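Local coordinates for protein ApaG (Shewanella oneidensis, PDB 1TZA), which is of unknown function but belongs to the ApaG family, whose domain is a beta-sandwich probably related to the immunoglobulin-like E-set domains, at residues Y100-E105 / F110-K115; W51-A56 / S85-D90; I34-L39 / A44-R49. One frame throughout, in Å; residues are numbered along the deposited sequence.

Interaction 1: residues Y100-E105 / F110-K115; sequences YGMVSE and FNAIIK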
ATOM      1  N   TYR A 100       1.459 -20.412  -2.168  1.00  9.73           N
ATOM      2  CA  TYR A 100       0.495 -20.082  -3.203  1.00  8.97           C
ATOM      3  C   TYR A 100      -0.051 -21.417  -3.678  1.00 10.70           C
ATOM      4  O   TYR A 100       0.720 -22.346  -3.932  1.00 13.53           O
ATOM      5  CB  TYR A 100       1.177 -19.381  -4.384  1.00  6.59           C
ATOM      6  CG  TYR A 100       1.600 -17.962  -4.123  1.00  4.81           C
ATOM      7  CD1 TYR A 100       0.715 -17.043  -3.564  1.00  6.14           C
ATOM      8  CD2 TYR A 100       2.869 -17.518  -4.484  1.00  7.03           C
ATOM      9  CE1 TYR A 100       1.081 -15.709  -3.375  1.00  5.94           C
ATOM     10  CE2 TYR A 100       3.251 -16.187  -4.302  1.00  6.27           C
ATOM     11  CZ  TYR A 100       2.346 -15.283  -3.747  1.00  7.97           C
ATOM     12  OH  TYR A 100       2.698 -13.956  -3.588  1.00  8.88           O
ATOM     13  N   GLY A 101      -1.368 -21.532  -3.784  1.00 11.36           N
ATOM     14  CA  GLY A 101      -1.944 -22.777  -4.257  1.00 12.44           C
ATOM     15  C   GLY A 101      -1.961 -22.749  -5.773  1.00 13.88           C
ATOM     16  O   GLY A 101      -2.790 -22.063  -6.366  1.00 12.76           O
HETATM   17  N   MSE A 102      -1.046 -23.477  -6.407  1.00 16.23           N
HETATM   18  CA  MSE A 102      -0.971 -23.506  -7.870  1.00 19.49           C
HETATM   19  C   MSE A 102      -1.691 -24.701  -8.488  1.00 20.17           C
HETATM   20  O   MSE A 102      -1.881 -25.729  -7.842  1.00 22.42           O
HETATM   21  CB  MSE A 102       0.492 -23.568  -8.338  1.00 20.09           C
HETATM   22  CG  MSE A 102       1.455 -22.586  -7.678  1.00 25.21           C
HETATM   23 SE   MSE A 102       1.135 -20.738  -8.137  1.00 29.10          SE
HETATM   24  CE  MSE A 102       1.124 -20.881 -10.080  1.00 25.18           C
ATOM     25  N   VAL A 103      -2.084 -24.552  -9.748  1.00 21.17           N
ATOM     26  CA  VAL A 103      -2.715 -25.631 -10.496  1.00 23.24           C
ATOM     27  C   VAL A 103      -2.112 -25.560 -11.895  1.00 24.51           C
ATOM     28  O   VAL A 103      -1.972 -24.473 -12.462  1.00 24.58           O
ATOM     29  CB  VAL A 103      -4.263 -25.497 -10.575  1.00 23.54           C
ATOM     30  CG1 VAL A 103      -4.655 -24.177 -11.208  1.00 23.82           C
ATOM     31  CG2 VAL A 103      -4.839 -26.665 -11.381  1.00 22.93           C
ATOM     32  N   SER A 104      -1.731 -26.713 -12.439  1.00 25.51           N
ATOM     33  CA  SER A 104      -1.118 -26.761 -13.762  1.00 26.66           C
ATOM     34  C   SER A 104      -2.131 -26.992 -14.874  1.00 27.81           C
ATOM     35  O   SER A 104      -3.272 -27.384 -14.626  1.00 27.10           O
ATOM     36  CB  SER A 104      -0.065 -27.869 -13.815  1.00 26.78           C
ATOM     37  OG  SER A 104      -0.673 -29.144 -13.700  1.00 26.14           O
ATOM     38  N   GLU A 105      -1.693 -26.736 -16.102  1.00 29.94           N
ATOM     39  CA  GLU A 105      -2.521 -26.929 -17.286  1.00 33.10           C
ATOM     40  C   GLU A 105      -3.092 -28.344 -17.240  1.00 34.73           C
ATOM     41  O   GLU A 105      -4.250 -28.572 -17.598  1.00 35.09           O
ATOM     42  CB  GLU A 105      -1.663 -26.766 -18.546  1.00 34.67           C
ATOM     43  CG  GLU A 105      -2.418 -26.879 -19.858  1.00 37.37           C
ATOM     44  CD  GLU A 105      -3.024 -25.561 -20.298  1.00 39.40           C
ATOM     45  OE1 GLU A 105      -2.249 -24.619 -20.577  1.00 41.47           O
ATOM     46  OE2 GLU A 105      -4.270 -25.463 -20.366  1.00 39.30           O
ATOM     47  N   PHE A 110      -0.449 -28.068  -6.796  1.00 29.56           N
ATOM     48  CA  PHE A 110       0.784 -28.093  -6.017  1.00 27.27           C
ATOM     49  C   PHE A 110       1.000 -26.731  -5.370  1.00 25.87           C
ATOM     50  O   PHE A 110       0.260 -25.787  -5.643  1.00 25.09           O
ATOM     51  CB  PHE A 110       1.985 -28.456  -6.893  1.00 27.56           C
ATOM     52  CG  PHE A 110       2.249 -27.483  -7.999  1.00 27.65           C
ATOM     53  CD1 PHE A 110       1.391 -27.404  -9.093  1.00 26.42           C
ATOM     54  CD2 PHE A 110       3.367 -26.652  -7.958  1.00 27.89           C
ATOM     55  CE1 PHE A 110       1.644 -26.515 -10.138  1.00 27.75           C
ATOM     56  CE2 PHE A 110       3.632 -25.756  -8.999  1.00 27.89           C
ATOM     57  CZ  PHE A 110       2.768 -25.690 -10.091  1.00 27.42           C
ATOM     58  N   ASN A 111       2.013 -26.626  -4.517  1.00 24.23           N
ATOM     59  CA  ASN A 111       2.274 -25.368  -3.839  1.00 22.97           C
ATOM     60  C   ASN A 111       3.603 -24.725  -4.188  1.00 22.54           C
ATOM     61  O   ASN A 111       4.610 -25.405  -4.365  1.00 22.99           O
ATOM     62  CB  ASN A 111       2.207 -25.562  -2.325  1.00 22.66           C
ATOM     63  CG  ASN A 111       0.856 -26.071  -1.862  1.00 23.77           C
ATOM     64  OD1 ASN A 111      -0.182 -25.454  -2.118  1.00 20.80           O
ATOM     65  ND2 ASN A 111       0.863 -27.206  -1.174  1.00 23.53           N
ATOM     66  N   ALA A 112       3.579 -23.401  -4.301  1.00 20.92           N
ATOM     67  CA  ALA A 112       4.772 -22.614  -4.577  1.00 19.19           C
ATOM     68  C   ALA A 112       5.106 -21.995  -3.224  1.00 18.47           C
ATOM     69  O   ALA A 112       4.315 -21.225  -2.678  1.00 18.91           O
ATOM     70  CB  ALA A 112       4.474 -21.522  -5.602  1.00 16.17           C
ATOM     71  N   ILE A 113       6.260 -22.351  -2.671  1.00 17.91           N
ATOM     72  CA  ILE A 113       6.665 -21.837  -1.374  1.00 16.65           C
ATOM     73  C   ILE A 113       7.156 -20.404  -1.452  1.00 16.34           C
ATOM     74  O   ILE A 113       7.830 -20.013  -2.401  1.00 15.24           O
ATOM     75  CB  ILE A 113       7.787 -22.696  -0.755  1.00 17.68           C
ATOM     76  CG1 ILE A 113       7.344 -24.154  -0.698  1.00 19.47           C
ATOM     77  CG2 ILE A 113       8.114 -22.201   0.657  1.00 16.03           C
ATOM     78  CD1 ILE A 113       8.453 -25.112  -0.322  1.00 20.40           C
ATOM     79  N   ILE A 114       6.794 -19.626  -0.440  1.00 15.76           N
ATOM     80  CA  ILE A 114       7.210 -18.240  -0.340  1.00 15.23           C
ATOM     81  C   ILE A 114       8.100 -18.162   0.899  1.00 14.33           C
ATOM     82  O   ILE A 114       7.606 -18.122   2.023  1.00 14.17           O
ATOM     83  CB  ILE A 114       5.997 -17.299  -0.170  1.00 15.34           C
ATOM     84  CG1 ILE A 114       4.990 -17.531  -1.303  1.00 15.30           C
ATOM     85  CG2 ILE A 114       6.468 -15.855  -0.187  1.00 14.47           C
ATOM     86  CD1 ILE A 114       3.587 -17.033  -0.996  1.00 15.24           C
ATOM     87  N   LYS A 115       9.412 -18.158   0.681  1.00 14.33           N
ATOM     88  CA  LYS A 115      10.381 -18.099   1.769  1.00 15.66           C
ATOM     89  C   LYS A 115      10.147 -16.888   2.650  1.00 14.57           C
ATOM     90  O   LYS A 115       9.643 -15.861   2.194  1.00 13.97           O
ATOM     91  CB  LYS A 115      11.810 -18.037   1.214  1.00 16.09           C
ATOM     92  CG  LYS A 115      12.177 -19.190   0.302  1.00 22.58           C
ATOM     93  CD  LYS A 115      12.100 -20.528   1.025  1.00 24.75           C
ATOM     94  CE  LYS A 115      12.510 -21.675   0.097  1.00 27.34           C
ATOM     95  NZ  LYS A 115      12.315 -23.024   0.715  1.00 27.35           N
TER

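Interaction 2: residues W51-A56 / S85-D90; sequences WIITDA and SGTVLD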
ATOM      1  N   TRP A  51      -0.869 -16.563   3.702  1.00 10.64           N
ATOM      2  CA  TRP A  51       0.195 -15.821   4.352  1.00  9.90           C
ATOM      3  C   TRP A  51       0.227 -16.020   5.859  1.00  9.65           C
ATOM      4  O   TRP A  51      -0.780 -16.347   6.483  1.00 10.39           O
ATOM      5  CB  TRP A  51       0.038 -14.317   4.083  1.00  8.12           C
ATOM      6  CG  TRP A  51       0.307 -13.861   2.675  1.00  9.04           C
ATOM      7  CD1 TRP A  51      -0.591 -13.299   1.804  1.00  8.88           C
ATOM      8  CD2 TRP A  51       1.577 -13.829   2.017  1.00  7.47           C
ATOM      9  NE1 TRP A  51       0.047 -12.911   0.651  1.00  7.17           N
ATOM     10  CE2 TRP A  51       1.377 -13.225   0.752  1.00  7.44           C
ATOM     11  CE3 TRP A  51       2.866 -14.250   2.372  1.00  7.94           C
ATOM     12  CZ2 TRP A  51       2.424 -13.029  -0.157  1.00  7.99           C
ATOM     13  CZ3 TRP A  51       3.909 -14.053   1.464  1.00 10.03           C
ATOM     14  CH2 TRP A  51       3.679 -13.450   0.215  1.00  9.18           C
ATOM     15  N   ILE A  52       1.411 -15.828   6.426  1.00  9.87           N
ATOM     16  CA  ILE A  52       1.623 -15.894   7.863  1.00  7.41           C
ATOM     17  C   ILE A  52       2.453 -14.643   8.094  1.00  6.66           C
ATOM     18  O   ILE A  52       3.575 -14.523   7.611  1.00  9.02           O
ATOM     19  CB  ILE A  52       2.408 -17.153   8.302  1.00  9.28           C
ATOM     20  CG1 ILE A  52       1.502 -18.386   8.226  1.00  8.16           C
ATOM     21  CG2 ILE A  52       2.928 -16.985   9.729  1.00  6.17           C
ATOM     22  CD1 ILE A  52       1.276 -18.892   6.826  1.00  9.84           C
ATOM     23  N   ILE A  53       1.873 -13.699   8.812  1.00  5.24           N
ATOM     24  CA  ILE A  53       2.511 -12.430   9.087  1.00  5.44           C
ATOM     25  C   ILE A  53       2.805 -12.318  10.575  1.00  6.08           C
ATOM     26  O   ILE A  53       1.915 -12.500  11.408  1.00  4.94           O
ATOM     27  CB  ILE A  53       1.583 -11.284   8.628  1.00  6.74           C
ATOM     28  CG1 ILE A  53       1.181 -11.531   7.162  1.00  6.78           C
ATOM     29  CG2 ILE A  53       2.273  -9.940   8.795  1.00  2.87           C
ATOM     30  CD1 ILE A  53       0.077 -10.623   6.654  1.00 11.77           C
ATOM     31  N   THR A  54       4.060 -12.013  10.898  1.00  5.83           N
ATOM     32  CA  THR A  54       4.498 -11.905  12.280  1.00  6.43           C
ATOM     33  C   THR A  54       5.157 -10.570  12.604  1.00  6.62           C
ATOM     34  O   THR A  54       6.053 -10.132  11.882  1.00  7.75           O
ATOM     35  CB  THR A  54       5.500 -13.030  12.597  1.00  7.11           C
ATOM     36  OG1 THR A  54       4.939 -14.286  12.193  1.00  7.51           O
ATOM     37  CG2 THR A  54       5.814 -13.073  14.087  1.00  7.07           C
ATOM     38  N   ASP A  55       4.713  -9.921  13.685  1.00  5.40           N
ATOM     39  CA  ASP A  55       5.316  -8.651  14.082  1.00  2.93           C
ATOM     40  C   ASP A  55       6.546  -8.963  14.939  1.00  3.02           C
ATOM     41  O   ASP A  55       6.826 -10.128  15.229  1.00  3.50           O
ATOM     42  CB  ASP A  55       4.321  -7.750  14.845  1.00  1.10           C
ATOM     43  CG  ASP A  55       3.912  -8.308  16.212  1.00  4.86           C
ATOM     44  OD1 ASP A  55       4.580  -9.225  16.734  1.00  1.26           O
ATOM     45  OD2 ASP A  55       2.913  -7.805  16.779  1.00  4.61           O
ATOM     46  N   ALA A  56       7.278  -7.931  15.339  1.00  1.82           N
ATOM     47  CA  ALA A  56       8.490  -8.114  16.127  1.00  2.84           C
ATOM     48  C   ALA A  56       8.326  -8.950  17.395  1.00  1.83           C
ATOM     49  O   ALA A  56       9.297  -9.518  17.880  1.00  1.00           O
ATOM     50  CB  ALA A  56       9.091  -6.745  16.477  1.00  2.08           C
ATOM     51  N   SER A  85       1.358  -5.648  -3.457  1.00  8.86           N
ATOM     52  CA  SER A  85       0.302  -5.529  -2.466  1.00  6.84           C
ATOM     53  C   SER A  85       0.964  -4.921  -1.237  1.00  4.47           C
ATOM     54  O   SER A  85       2.018  -4.322  -1.352  1.00  4.99           O
ATOM     55  CB  SER A  85      -0.300  -6.888  -2.131  1.00  6.82           C
ATOM     56  OG  SER A  85      -1.420  -6.724  -1.271  1.00  7.70           O
ATOM     57  N   GLY A  86       0.358  -5.066  -0.068  1.00  3.46           N
ATOM     58  CA  GLY A  86       0.959  -4.490   1.118  1.00  3.58           C
ATOM     59  C   GLY A  86       0.344  -4.995   2.406  1.00  5.13           C
ATOM     60  O   GLY A  86      -0.586  -5.801   2.394  1.00  3.70           O
ATOM     61  N   THR A  87       0.868  -4.520   3.527  1.00  5.30           N
ATOM     62  CA  THR A  87       0.342  -4.927   4.816  1.00  7.28           C
ATOM     63  C   THR A  87       0.719  -3.895   5.859  1.00  6.24           C
ATOM     64  O   THR A  87       1.697  -3.165   5.687  1.00  5.59           O
ATOM     65  CB  THR A  87       0.907  -6.288   5.250  1.00  9.35           C
ATOM     66  OG1 THR A  87       0.219  -6.728   6.425  1.00 13.79           O
ATOM     67  CG2 THR A  87       2.391  -6.174   5.558  1.00  6.72           C
ATOM     68  N   VAL A  88      -0.060  -3.838   6.938  1.00  5.55           N
ATOM     69  CA  VAL A  88       0.187  -2.898   8.027  1.00  4.90           C
ATOM     70  C   VAL A  88       0.623  -3.646   9.282  1.00  4.68           C
ATOM     71  O   VAL A  88      -0.093  -4.518   9.758  1.00  4.78           O
ATOM     72  CB  VAL A  88      -1.087  -2.090   8.371  1.00  6.72           C
ATOM     73  CG1 VAL A  88      -0.845  -1.255   9.625  1.00  5.77           C
ATOM     74  CG2 VAL A  88      -1.463  -1.186   7.213  1.00  3.32           C
ATOM     75  N   LEU A  89       1.793  -3.312   9.821  1.00  5.12           N
ATOM     76  CA  LEU A  89       2.267  -3.979  11.035  1.00  4.99           C
ATOM     77  C   LEU A  89       2.150  -3.071  12.245  1.00  3.65           C
ATOM     78  O   LEU A  89       2.175  -1.851  12.106  1.00  2.59           O
ATOM     79  CB  LEU A  89       3.731  -4.392  10.905  1.00  5.60           C
ATOM     80  CG  LEU A  89       4.110  -5.533   9.972  1.00 10.08           C
ATOM     81  CD1 LEU A  89       5.614  -5.775  10.105  1.00 10.58           C
ATOM     82  CD2 LEU A  89       3.325  -6.794  10.327  1.00  7.97           C
ATOM     83  N   ASP A  90       2.035  -3.667  13.429  1.00  2.86           N
ATOM     84  CA  ASP A  90       1.964  -2.871  14.649  1.00  5.74           C
ATOM     85  C   ASP A  90       3.367  -2.620  15.206  1.00  4.04           C
ATOM     86  O   ASP A  90       3.522  -1.967  16.237  1.00  7.40           O
ATOM     87  CB  ASP A  90       1.067  -3.534  15.714  1.00  5.41           C
ATOM     88  CG  ASP A  90       1.446  -4.974  15.995  1.00 10.49           C
ATOM     89  OD1 ASP A  90       2.605  -5.369  15.733  1.00 11.04           O
ATOM     90  OD2 ASP A  90       0.578  -5.715  16.499  1.00 12.82           O
TER

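Interaction 3: residues I34-L39 / A44-R49; sequences ITIINL and AKLETR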
ATOM      1  N   ILE A  34       5.949  -9.113  -5.322  1.00  9.42           N
ATOM      2  CA  ILE A  34       6.271 -10.514  -5.523  1.00  9.30           C
ATOM      3  C   ILE A  34       6.447 -10.822  -7.004  1.00  9.42           C
ATOM      4  O   ILE A  34       5.705 -10.325  -7.849  1.00  9.57           O
ATOM      5  CB  ILE A  34       5.137 -11.432  -4.977  1.00 10.33           C
ATOM      6  CG1 ILE A  34       4.673 -10.952  -3.595  1.00 11.17           C
ATOM      7  CG2 ILE A  34       5.622 -12.877  -4.882  1.00  9.35           C
ATOM      8  CD1 ILE A  34       5.683 -11.118  -2.485  1.00 10.01           C
ATOM      9  N   THR A  35       7.449 -11.636  -7.309  1.00  9.55           N
ATOM     10  CA  THR A  35       7.707 -12.062  -8.678  1.00  9.08           C
ATOM     11  C   THR A  35       7.616 -13.573  -8.618  1.00  8.87           C
ATOM     12  O   THR A  35       8.330 -14.219  -7.846  1.00  7.98           O
ATOM     13  CB  THR A  35       9.105 -11.655  -9.171  1.00 11.07           C
ATOM     14  OG1 THR A  35       9.197 -10.223  -9.218  1.00 10.56           O
ATOM     15  CG2 THR A  35       9.360 -12.220 -10.576  1.00 12.55           C
ATOM     16  N   ILE A  36       6.712 -14.125  -9.416  1.00  7.16           N
ATOM     17  CA  ILE A  36       6.479 -15.553  -9.467  1.00  7.68           C
ATOM     18  C   ILE A  36       6.900 -16.064 -10.839  1.00  9.94           C
ATOM     19  O   ILE A  36       6.213 -15.848 -11.840  1.00 11.71           O
ATOM     20  CB  ILE A  36       4.994 -15.829  -9.202  1.00  5.86           C
ATOM     21  CG1 ILE A  36       4.622 -15.255  -7.830  1.00  7.02           C
ATOM     22  CG2 ILE A  36       4.715 -17.306  -9.241  1.00  5.12           C
ATOM     23  CD1 ILE A  36       3.178 -14.826  -7.705  1.00  4.60           C
ATOM     24  N   ILE A  37       8.046 -16.732 -10.879  1.00 12.49           N
ATOM     25  CA  ILE A  37       8.592 -17.253 -12.126  1.00 14.40           C
ATOM     26  C   ILE A  37       8.230 -18.711 -12.372  1.00 14.67           C
ATOM     27  O   ILE A  37       8.451 -19.577 -11.518  1.00 12.27           O
ATOM     28  CB  ILE A  37      10.129 -17.134 -12.141  1.00 17.29           C
ATOM     29  CG1 ILE A  37      10.546 -15.729 -11.708  1.00 20.12           C
ATOM     30  CG2 ILE A  37      10.664 -17.411 -13.541  1.00 20.55           C
ATOM     31  CD1 ILE A  37      12.042 -15.577 -11.530  1.00 21.93           C
ATOM     32  N   ASN A  38       7.662 -18.977 -13.544  1.00 14.75           N
ATOM     33  CA  ASN A  38       7.298 -20.335 -13.912  1.00 15.71           C
ATOM     34  C   ASN A  38       8.370 -20.881 -14.843  1.00 17.92           C
ATOM     35  O   ASN A  38       8.392 -20.576 -16.038  1.00 17.17           O
ATOM     36  CB  ASN A  38       5.935 -20.358 -14.598  1.00 14.20           C
ATOM     37  CG  ASN A  38       5.602 -21.708 -15.185  1.00 12.08           C
ATOM     38  OD1 ASN A  38       5.988 -22.747 -14.651  1.00 12.44           O
ATOM     39  ND2 ASN A  38       4.862 -21.703 -16.284  1.00 15.36           N
ATOM     40  N   LEU A  39       9.265 -21.681 -14.270  1.00 20.27           N
ATOM     41  CA  LEU A  39      10.362 -22.284 -15.007  1.00 22.32           C
ATOM     42  C   LEU A  39       9.931 -23.622 -15.603  1.00 23.91           C
ATOM     43  O   LEU A  39      10.724 -24.308 -16.254  1.00 22.43           O
ATOM     44  CB  LEU A  39      11.559 -22.481 -14.073  1.00 22.33           C
ATOM     45  CG  LEU A  39      12.104 -21.204 -13.427  1.00 23.90           C
ATOM     46  CD1 LEU A  39      13.171 -21.543 -12.404  1.00 21.86           C
ATOM     47  CD2 LEU A  39      12.671 -20.294 -14.509  1.00 25.78           C
ATOM     48  N   ALA A  44       1.113 -22.483 -15.506  1.00 16.25           N
ATOM     49  CA  ALA A  44       0.718 -22.671 -14.111  1.00 15.51           C
ATOM     50  C   ALA A  44      -0.173 -21.511 -13.670  1.00 14.43           C
ATOM     51  O   ALA A  44       0.156 -20.338 -13.883  1.00 14.40           O
ATOM     52  CB  ALA A  44       1.951 -22.758 -13.220  1.00 16.16           C
ATOM     53  N   LYS A  45      -1.300 -21.851 -13.055  1.00 12.00           N
ATOM     54  CA  LYS A  45      -2.255 -20.860 -12.599  1.00 12.09           C
ATOM     55  C   LYS A  45      -2.263 -20.722 -11.084  1.00 13.15           C
ATOM     56  O   LYS A  45      -2.421 -21.709 -10.355  1.00 12.22           O
ATOM     57  CB  LYS A  45      -3.644 -21.244 -13.094  1.00 11.84           C
ATOM     58  CG  LYS A  45      -4.747 -20.263 -12.769  1.00 12.75           C
ATOM     59  CD  LYS A  45      -6.054 -20.791 -13.332  1.00 12.46           C
ATOM     60  CE  LYS A  45      -7.204 -19.878 -13.021  1.00 12.51           C
ATOM     61  NZ  LYS A  45      -8.480 -20.467 -13.501  1.00 16.26           N
ATOM     62  N   LEU A  46      -2.094 -19.488 -10.617  1.00 12.45           N
ATOM     63  CA  LEU A  46      -2.089 -19.196  -9.184  1.00 12.93           C
ATOM     64  C   LEU A  46      -3.534 -19.062  -8.708  1.00 12.53           C
ATOM     65  O   LEU A  46      -4.206 -18.087  -9.027  1.00 13.97           O
ATOM     66  CB  LEU A  46      -1.316 -17.897  -8.928  1.00 11.04           C
ATOM     67  CG  LEU A  46      -0.964 -17.543  -7.480  1.00 11.63           C
ATOM     68  CD1 LEU A  46       0.137 -16.482  -7.460  1.00  8.80           C
ATOM     69  CD2 LEU A  46      -2.212 -17.071  -6.752  1.00  9.88           C
ATOM     70  N   GLU A  47      -4.013 -20.037  -7.944  1.00 12.81           N
ATOM     71  CA  GLU A  47      -5.392 -19.992  -7.472  1.00 13.74           C
ATOM     72  C   GLU A  47      -5.587 -19.413  -6.073  1.00 12.99           C
ATOM     73  O   GLU A  47      -6.515 -18.632  -5.852  1.00 10.93           O
ATOM     74  CB  GLU A  47      -6.015 -21.388  -7.544  1.00 14.99           C
ATOM     75  CG  GLU A  47      -6.272 -21.850  -8.969  1.00 20.84           C
ATOM     76  CD  GLU A  47      -7.047 -23.148  -9.042  1.00 22.18           C
ATOM     77  OE1 GLU A  47      -7.599 -23.449 -10.122  1.00 23.52           O
ATOM     78  OE2 GLU A  47      -7.104 -23.873  -8.027  1.00 24.77           O
ATOM     79  N   THR A  48      -4.722 -19.787  -5.135  1.00 11.52           N
ATOM     80  CA  THR A  48      -4.844 -19.290  -3.764  1.00 11.39           C
ATOM     81  C   THR A  48      -3.538 -18.822  -3.139  1.00 11.24           C
ATOM     82  O   THR A  48      -2.447 -19.095  -3.636  1.00 11.93           O
ATOM     83  CB  THR A  48      -5.392 -20.367  -2.814  1.00 10.35           C
ATOM     84  OG1 THR A  48      -4.455 -21.450  -2.763  1.00 10.03           O
ATOM     85  CG2 THR A  48      -6.748 -20.874  -3.279  1.00  8.32           C
ATOM     86  N   ARG A  49      -3.665 -18.116  -2.026  1.00 10.70           N
ATOM     87  CA  ARG A  49      -2.502 -17.654  -1.294  1.00 10.02           C
ATOM     88  C   ARG A  49      -2.792 -17.896   0.171  1.00  9.64           C
ATOM     89  O   ARG A  49      -3.950 -17.942   0.589  1.00  7.90           O
ATOM     90  CB  ARG A  49      -2.236 -16.167  -1.536  1.00  9.30           C
ATOM     91  CG  ARG A  49      -3.342 -15.226  -1.097  1.00 13.01           C
ATOM     92  CD  ARG A  49      -2.880 -13.769  -1.185  1.00 15.93           C
ATOM     93  NE  ARG A  49      -3.958 -12.866  -1.582  1.00 22.61           N
ATOM     94  CZ  ARG A  49      -5.000 -12.543  -0.823  1.00 22.88           C
ATOM     95  NH1 ARG A  49      -5.122 -13.042   0.397  1.00 25.69           N
ATOM     96  NH2 ARG A  49      -5.928 -11.728  -1.295  1.00 25.59           N
TER

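Interaction 1: residues Y100-E105 / F110-K115
Tyr100 lies across from Ala112 and Ile114, and its side chain meets them in turn. Its CB sits 4.1 Å from Ala112 CB. From there chi1 of -73° carries the ring anti to its own carbonyl carbon, where the Ile114 side chain crosses it at about a right angle. Ile114 CD1 stands over the middle of the ring, 3.4 Å from the Tyr100 centroid, a CH-pi contact, while Ile114 CG1 lies 3.7 Å from Tyr100 CE2. The hydroxyl at the tip is hydrogen-bonded to the hydroxyl of Tyr83, on the other sheet. The backbones belong to the antiparallel beta hairpin of strands 93-104 and 109-120. Tyr100 and Ala112 form one hydrogen-bonded pair, Met102 and Phe110 the next, with the Gly101-Asn111 non-hydrogen-bonded pair between them. Met102 N reaches Phe110 O at 2.8 Å, and Phe110 N returns the bond to Met102 O. Phe110 CG sits between its own N and carbonyl carbon (chi1 62°), which folds the ring back alongside the neighbouring strand; there CB of selenomethionine Met102 makes a CH-pi contact over one face, offset toward the rim. Met102 CG touches Ala112 CB at 3.8 Å, and Ile8 of strand 8-19 packs against Met102, Phe110 and Ala112.

Interaction 2: residues W51-A56 / S85-D90
Two strands from the facing sheets of the beta-sandwich look at each other here, Ile53 and Asp55 of strand 44-55 against Thr87 and Leu89 at the end of strand 79-89 and Asp90 just beyond it. Ile53 divides its branches between two partners. CG1 is anti to the carbonyl carbon (chi1 -53°) and sends CD1 back toward the Trp51 end, to within 3.9 Å of Thr87 OG1; the two side chains run alongside, pointing opposite ways. CG2 turns the other way and meets Leu89 CD2 at 3.7 Å. Met96 of strand 93-104 packs against both Ile53 and Thr87, and Phe30 against Leu89.

At the end of the strands the chemistry changes. Asp55 OD2 comes within 2.7 Å of Asp90 OD1, a separation at which one of the two acids probably holds a proton. The carboxylate planes are 40° apart. The same Asp90 OD1 also lies 3.1 Å from Asp55 CB. Each acid has further partners: Asp90 OD2 makes a salt bridge to Lys59 NZ, which should ease the charge, and Asp55 OD1 accepts the backbone N-H groups of Asn57 and Lys59. The bond to Asn57 N closes an Asx turn where strand 44-55 leads into strand 60-66. The acid pair thus ends a stretch in which side chains of facing strands interdigitate between two sheets without backbone pairing, the packing of a beta-sandwich core.

Interaction 3: residues I34-L39 / A44-R49
This contact lies where the chain passes from one sheet of the beta-sandwich to the other, Ile36 and Asn38 at the end of strand 28-38 facing Leu46 and Ala44 at the start of strand 44-55 across a short connection. The hydrophobic part is a meeting of two methyl groups: Ile36 CD1 and Leu46 CD1 are 3.5 Å apart, and the two side chains run nearly perpendicular where they meet. The backbones are well separated, with 9.3 Å between Ile36 CA and Leu46 CA, and long side chains bridge the distance. Ile36 also packs on Ile8 and Tyr100, and Leu46 on Val68 and Pro73.

Nearer the turn the strands draw in, to 7.0 Å between Asn38 CA and Ala44 CA. Here Asn38 extends CG anti to its backbone N (chi1 171°), which sets the amide beside Ala44, Asn38 CG being 4.3 Å from Ala44 CB. Both ends of this buried amide are used. OD1 accepts the N-H of Gly40, the bond of an Asx turn, and ND2 donates to Gln42 O, with weak bonds to Ile75 O and Pro76 O besides. One asparagine thus holds the connection between the two strands at both its amide atoms. Further along, Glu47 and Thr48 form a classic beta bulge opposite Gly101. Consecutive strands that lie in opposite sheets and face each other through side chains make a beta-arch, as in beta-sandwiches.

All three contacts are largely buried. Their apolar pairs are core, whereas the acid pair of interaction 2 reaches a margin where Asp90 is partly exposed, and Asn111 of interaction 1 is on the exposed face. Interaction 1 joins neighbouring strands within one sheet, through backbone hydrogen bonds together with side-chain packing on one face; interactions 2 and 3 run between the sheets through side chains. Both use strand 44-55, interaction 3 at its start and interaction 2 at its end. Interaction 3 adjoins interaction 1, where Gly101 N probably bonds to Thr48 O. Trp51, on 51-56 but not in contact with 85-90, packs on Tyr100 and Ile114 of interaction 1 and on Ile34 of 34-39.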